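Local coordinates for protein isomaltodextranase (Arthrobacter globiformis, PDB 5AWO) that hydrolyses alpha-1,6-glucosidic linkages in dextran-like polysaccharides, releasing successive isomaltose units from the non-reducing chain ends, at residues Thr90-Ser98 against Glu181-Phe190. Numbering follows the deposited sequence.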
ATOM      1  N   THR A  90      14.520 -11.355 -26.427  1.00 18.15           N
ATOM      2  CA  THR A  90      15.251 -10.988 -25.229  1.00 18.33           C
ATOM      3  C   THR A  90      16.671 -10.513 -25.543  1.00 17.83           C
ATOM      4  O   THR A  90      17.194 -10.742 -26.647  1.00 19.33           O
ATOM      5  CB  THR A  90      15.330 -12.155 -24.238  1.00 18.24           C
ATOM      6  OG1 THR A  90      15.997 -13.269 -24.844  1.00 18.06           O
ATOM      7  CG2 THR A  90      13.941 -12.564 -23.744  1.00 18.61           C
ATOM      8  N   THR A  91      17.265  -9.844 -24.566  1.00 17.55           N
ATOM      9  CA  THR A  91      18.682  -9.498 -24.626  1.00 17.32           C
ATOM     10  C   THR A  91      19.505 -10.776 -24.581  1.00 17.93           C
ATOM     11  O   THR A  91      19.005 -11.903 -24.381  1.00 17.57           O
ATOM     12  CB  THR A  91      19.099  -8.626 -23.426  1.00 17.24           C
ATOM     13  OG1 THR A  91      19.006  -9.398 -22.216  1.00 17.11           O
ATOM     14  CG2 THR A  91      18.243  -7.375 -23.299  1.00 18.29           C
ATOM     15  N   GLY A  92      20.812 -10.583 -24.699  1.00 18.01           N
ATOM     16  CA  GLY A  92      21.736 -11.695 -24.560  1.00 18.00           C
ATOM     17  C   GLY A  92      21.700 -12.359 -23.199  1.00 18.06           C
ATOM     18  O   GLY A  92      22.227 -13.440 -23.035  1.00 18.98           O
ATOM     19  N   ASN A  93      21.025 -11.736 -22.226  1.00 16.49           N
ATOM     20  CA  ASN A  93      20.895 -12.296 -20.886  1.00 16.64           C
ATOM     21  C   ASN A  93      19.462 -12.720 -20.543  1.00 15.93           C
ATOM     22  O   ASN A  93      19.152 -12.977 -19.396  1.00 15.87           O
ATOM     23  CB  ASN A  93      21.414 -11.321 -19.837  1.00 16.69           C
ATOM     24  CG  ASN A  93      22.785 -10.756 -20.202  1.00 16.05           C
ATOM     25  OD1 ASN A  93      22.931  -9.562 -20.425  1.00 16.82           O
ATOM     26  ND2 ASN A  93      23.794 -11.623 -20.222  1.00 17.77           N
ATOM     27  N   GLY A  94      18.612 -12.793 -21.553  1.00 16.24           N
ATOM     28  CA  GLY A  94      17.259 -13.333 -21.377  1.00 16.87           C
ATOM     29  C   GLY A  94      16.202 -12.374 -20.916  1.00 16.70           C
ATOM     30  O   GLY A  94      15.136 -12.828 -20.497  1.00 18.63           O
ATOM     31  N   TYR A  95      16.448 -11.070 -21.006  1.00 15.93           N
ATOM     32  CA  TYR A  95      15.480 -10.089 -20.516  1.00 15.45           C
ATOM     33  C   TYR A  95      14.708  -9.525 -21.677  1.00 15.48           C
ATOM     34  O   TYR A  95      15.286  -9.151 -22.701  1.00 16.42           O
ATOM     35  CB  TYR A  95      16.157  -8.971 -19.724  1.00 14.97           C
ATOM     36  CG  TYR A  95      16.975  -9.450 -18.544  1.00 15.17           C
ATOM     37  CD1 TYR A  95      16.592 -10.556 -17.769  1.00 14.26           C
ATOM     38  CD2 TYR A  95      18.164  -8.813 -18.204  1.00 15.04           C
ATOM     39  CE1 TYR A  95      17.343 -10.976 -16.687  1.00 14.79           C
ATOM     40  CE2 TYR A  95      18.930  -9.236 -17.122  1.00 14.65           C
ATOM     41  CZ  TYR A  95      18.519 -10.325 -16.361  1.00 14.49           C
ATOM     42  OH  TYR A  95      19.288 -10.746 -15.293  1.00 14.61           O
ATOM     43  N   ILE A  96      13.383  -9.431 -21.532  1.00 15.43           N
ATOM     44  CA  ILE A  96      12.544  -9.038 -22.659  1.00 16.32           C
ATOM     45  C   ILE A  96      12.865  -7.629 -23.129  1.00 15.69           C
ATOM     46  O   ILE A  96      12.996  -6.702 -22.331  1.00 16.69           O
ATOM     47  CB  ILE A  96      11.025  -9.162 -22.377  1.00 16.65           C
ATOM     48  CG1 ILE A  96      10.632  -8.464 -21.066  1.00 16.30           C
ATOM     49  CG2 ILE A  96      10.625 -10.608 -22.375  1.00 16.51           C
ATOM     50  CD1 ILE A  96       9.155  -8.115 -21.021  1.00 16.49           C
ATOM     51  N   THR A  97      12.960  -7.466 -24.453  1.00 16.34           N
ATOM     52  CA  THR A  97      13.316  -6.172 -25.022  1.00 16.77           C
ATOM     53  C   THR A  97      12.140  -5.235 -25.297  1.00 16.77           C
ATOM     54  O   THR A  97      12.340  -4.045 -25.467  1.00 17.65           O
ATOM     55  CB  THR A  97      14.107  -6.358 -26.327  1.00 17.65           C
ATOM     56  OG1 THR A  97      13.314  -7.114 -27.235  1.00 19.50           O
ATOM     57  CG2 THR A  97      15.419  -7.076 -26.071  1.00 18.98           C
ATOM     58  N   SER A  98      10.916  -5.755 -25.322  1.00 17.03           N
ATOM     59  CA  SER A  98       9.753  -4.898 -25.549  1.00 17.00           C
ATOM     60  C   SER A  98       8.520  -5.525 -24.916  1.00 16.52           C
ATOM     61  O   SER A  98       8.602  -6.597 -24.328  1.00 16.43           O
ATOM     62  CB  SER A  98       9.534  -4.638 -27.039  1.00 17.34           C
ATOM     63  OG  SER A  98       8.595  -3.587 -27.226  1.00 19.01           O
ATOM     64  N   GLU A 181      21.529 -13.965  -9.698  1.00 15.18           N
ATOM     65  CA  GLU A 181      22.032 -13.002 -10.650  1.00 14.57           C
ATOM     66  C   GLU A 181      20.992 -12.731 -11.741  1.00 14.02           C
ATOM     67  O   GLU A 181      20.847 -11.612 -12.198  1.00 14.87           O
ATOM     68  CB  GLU A 181      23.352 -13.512 -11.279  1.00 14.41           C
ATOM     69  CG  GLU A 181      24.541 -13.547 -10.312  1.00 15.85           C
ATOM     70  CD  GLU A 181      24.744 -14.862  -9.611  1.00 16.47           C
ATOM     71  OE1 GLU A 181      23.800 -15.683  -9.480  1.00 15.95           O
ATOM     72  OE2 GLU A 181      25.915 -15.097  -9.132  1.00 17.22           O
ATOM     73  N   TYR A 182      20.302 -13.776 -12.174  1.00 14.48           N
ATOM     74  CA  TYR A 182      19.241 -13.617 -13.191  1.00 14.89           C
ATOM     75  C   TYR A 182      18.107 -12.736 -12.651  1.00 13.86           C
ATOM     76  O   TYR A 182      17.757 -11.740 -13.280  1.00 14.73           O
ATOM     77  CB  TYR A 182      18.704 -14.974 -13.611  1.00 15.17           C
ATOM     78  CG  TYR A 182      17.532 -14.857 -14.540  1.00 15.28           C
ATOM     79  CD1 TYR A 182      17.703 -14.759 -15.913  1.00 15.62           C
ATOM     80  CD2 TYR A 182      16.235 -14.852 -14.045  1.00 16.05           C
ATOM     81  CE1 TYR A 182      16.615 -14.671 -16.779  1.00 15.65           C
ATOM     82  CE2 TYR A 182      15.136 -14.763 -14.903  1.00 16.98           C
ATOM     83  CZ  TYR A 182      15.338 -14.654 -16.258  1.00 16.79           C
ATOM     84  OH  TYR A 182      14.261 -14.606 -17.145  1.00 18.86           O
ATOM     85  N   VAL A 183      17.589 -13.075 -11.479  1.00 14.01           N
ATOM     86  CA  VAL A 183      16.452 -12.332 -10.907  1.00 13.85           C
ATOM     87  C   VAL A 183      16.836 -10.881 -10.633  1.00 14.72           C
ATOM     88  O   VAL A 183      16.126  -9.924 -11.021  1.00 14.69           O
ATOM     89  CB  VAL A 183      15.914 -13.008  -9.637  1.00 14.27           C
ATOM     90  CG1 VAL A 183      14.864 -12.156  -8.933  1.00 14.81           C
ATOM     91  CG2 VAL A 183      15.332 -14.373  -9.962  1.00 14.85           C
ATOM     92  N   GLN A 184      17.969 -10.701  -9.951  1.00 14.13           N
ATOM     93  CA  GLN A 184      18.366  -9.349  -9.616  1.00 14.30           C
ATOM     94  C   GLN A 184      18.713  -8.524 -10.834  1.00 14.50           C
ATOM     95  O   GLN A 184      18.397  -7.338 -10.898  1.00 15.36           O
ATOM     96  CB  GLN A 184      19.497  -9.351  -8.602  1.00 15.38           C
ATOM     97  CG  GLN A 184      19.071  -9.964  -7.299  1.00 15.60           C
ATOM     98  CD  GLN A 184      19.982  -9.637  -6.145  1.00 17.56           C
ATOM     99  OE1 GLN A 184      21.206  -9.796  -6.248  1.00 18.24           O
ATOM    100  NE2 GLN A 184      19.415  -9.195  -5.036  1.00 17.06           N
ATOM    101  N   GLY A 185      19.380  -9.133 -11.804  1.00 14.77           N
ATOM    102  CA  GLY A 185      19.625  -8.479 -13.069  1.00 14.80           C
ATOM    103  C   GLY A 185      18.353  -8.056 -13.802  1.00 14.56           C
ATOM    104  O   GLY A 185      18.345  -7.026 -14.470  1.00 15.45           O
ATOM    105  N   TYR A 186      17.296  -8.874 -13.706  1.00 14.77           N
ATOM    106  CA  TYR A 186      16.012  -8.567 -14.370  1.00 14.05           C
ATOM    107  C   TYR A 186      15.363  -7.328 -13.748  1.00 13.92           C
ATOM    108  O   TYR A 186      14.914  -6.423 -14.441  1.00 14.28           O
ATOM    109  CB  TYR A 186      15.026  -9.749 -14.314  1.00 14.57           C
ATOM    110  CG  TYR A 186      14.231  -9.984 -15.588  1.00 14.13           C
ATOM    111  CD1 TYR A 186      13.936  -8.960 -16.454  1.00 14.15           C
ATOM    112  CD2 TYR A 186      13.780 -11.263 -15.896  1.00 13.52           C
ATOM    113  CE1 TYR A 186      13.243  -9.186 -17.626  1.00 13.71           C
ATOM    114  CE2 TYR A 186      13.077 -11.516 -17.054  1.00 14.09           C
ATOM    115  CZ  TYR A 186      12.825 -10.482 -17.941  1.00 13.10           C
ATOM    116  OH  TYR A 186      12.179 -10.719 -19.138  1.00 15.01           O
ATOM    117  N   VAL A 187      15.378  -7.300 -12.422  1.00 13.40           N
ATOM    118  CA  VAL A 187      14.831  -6.189 -11.656  1.00 13.68           C
ATOM    119  C   VAL A 187      15.630  -4.910 -11.970  1.00 14.78           C
ATOM    120  O   VAL A 187      15.058  -3.868 -12.279  1.00 14.52           O
ATOM    121  CB  VAL A 187      14.768  -6.524 -10.173  1.00 14.17           C
ATOM    122  CG1 VAL A 187      14.364  -5.310  -9.364  1.00 13.69           C
ATOM    123  CG2 VAL A 187      13.782  -7.665  -9.944  1.00 13.83           C
ATOM    124  N   ARG A 188      16.958  -5.009 -11.894  1.00 14.83           N
ATOM    125  CA  ARG A 188      17.787  -3.839 -12.244  1.00 14.60           C
ATOM    126  C   ARG A 188      17.710  -3.415 -13.700  1.00 14.62           C
ATOM    127  O   ARG A 188      17.828  -2.234 -13.996  1.00 14.57           O
ATOM    128  CB  ARG A 188      19.233  -4.056 -11.816  1.00 15.15           C
ATOM    129  CG  ARG A 188      19.431  -4.127 -10.319  1.00 16.55           C
ATOM    130  CD  ARG A 188      20.866  -3.890  -9.874  1.00 17.33           C
ATOM    131  NE  ARG A 188      21.054  -4.131  -8.443  1.00 18.47           N
ATOM    132  CZ  ARG A 188      21.500  -5.265  -7.900  1.00 18.50           C
ATOM    133  NH1 ARG A 188      21.843  -6.314  -8.633  1.00 19.71           N
ATOM    134  NH2 ARG A 188      21.623  -5.352  -6.580  1.00 20.60           N
ATOM    135  N   TYR A 189      17.475  -4.344 -14.604  1.00 14.26           N
ATOM    136  CA  TYR A 189      17.252  -4.030 -16.000  1.00 14.95           C
ATOM    137  C   TYR A 189      16.122  -3.017 -16.176  1.00 15.80           C
ATOM    138  O   TYR A 189      16.271  -2.001 -16.860  1.00 15.94           O
ATOM    139  CB  TYR A 189      16.974  -5.312 -16.749  1.00 14.86           C
ATOM    140  CG  TYR A 189      16.515  -5.227 -18.181  1.00 16.02           C
ATOM    141  CD1 TYR A 189      17.417  -4.992 -19.230  1.00 16.21           C
ATOM    142  CD2 TYR A 189      15.177  -5.429 -18.504  1.00 16.10           C
ATOM    143  CE1 TYR A 189      16.988  -4.957 -20.532  1.00 17.50           C
ATOM    144  CE2 TYR A 189      14.744  -5.416 -19.807  1.00 16.38           C
ATOM    145  CZ  TYR A 189      15.652  -5.178 -20.834  1.00 17.06           C
ATOM    146  OH  TYR A 189      15.220  -5.179 -22.160  1.00 17.55           O
ATOM    147  N   PHE A 190      14.996  -3.257 -15.514  1.00 15.45           N
ATOM    148  CA  PHE A 190      13.908  -2.285 -15.597  1.00 15.59           C
ATOM    149  C   PHE A 190      14.199  -1.014 -14.828  1.00 15.83           C
ATOM    150  O   PHE A 190      13.947   0.089 -15.316  1.00 15.44           O
ATOM    151  CB  PHE A 190      12.576  -2.936 -15.157  1.00 15.06           C
ATOM    152  CG  PHE A 190      12.092  -3.996 -16.125  1.00 15.12           C
ATOM    153  CD1 PHE A 190      11.817  -3.656 -17.428  1.00 15.16           C
ATOM    154  CD2 PHE A 190      11.928  -5.318 -15.748  1.00 14.76           C
ATOM    155  CE1 PHE A 190      11.390  -4.618 -18.327  1.00 15.19           C
ATOM    156  CE2 PHE A 190      11.495  -6.276 -16.643  1.00 14.80           C
ATOM    157  CZ  PHE A 190      11.242  -5.927 -17.944  1.00 15.74           C
TER
HETATM  158  O   HOH W   1      13.614 -14.889 -19.876  1.00 21.31           O
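The Tyr-95 ring lies with one face under CA of Tyr-186, a CH-pi contact 3.8 Å from the ring centroid, and has the carbonyl O of Asn-93 offset over the opposite face; at its edge is the carbonyl O of Tyr-182. This tyrosine cluster joins helix 179-192 of the GH27 TIM barrel to the loop between strand 77-79 and helix 107-116, away from the catalytic aspartates. Tyr-95 CD1 sits over the centre of the Tyr-186 ring, the two planes tilted by 33°, while CE1 covers the rim of one face of Tyr-182. Over the middle of the Tyr-189 ring comes Tyr-95 CB, 3.8 Å from the centroid and nearly on the normal. With CG anti to its carbonyl carbon (chi1 -57°), Tyr-95 runs obliquely back toward the helix start, where its OH donates to Tyr-182 O at 2.7 Å, in the carbonyl plane on a lone pair; the same oxygen also accepts Tyr-186 N. A phenylalanine here, lacking the hydroxyl, would probably leave Tyr-182 O with just the N-H of Tyr-186. Tyr-95 OH lies 3.2 Å from Gly-185 CA, where a CB would clash. A type I turn from Thr-91 to Gly-94, with an ST turn at Thr-91, precedes Tyr-95. Tyr-182 OH bonds to Trp-129 O and, through a water, to Gly-94 O. Ile-96 is gripped at both backbone polar atoms: its N donates to Tyr-186 OH (3.0 Å), and its O accepts Tyr-189 OH at 2.7 Å, the hydroxyl oxygen standing 44° out of the carbonyl plane.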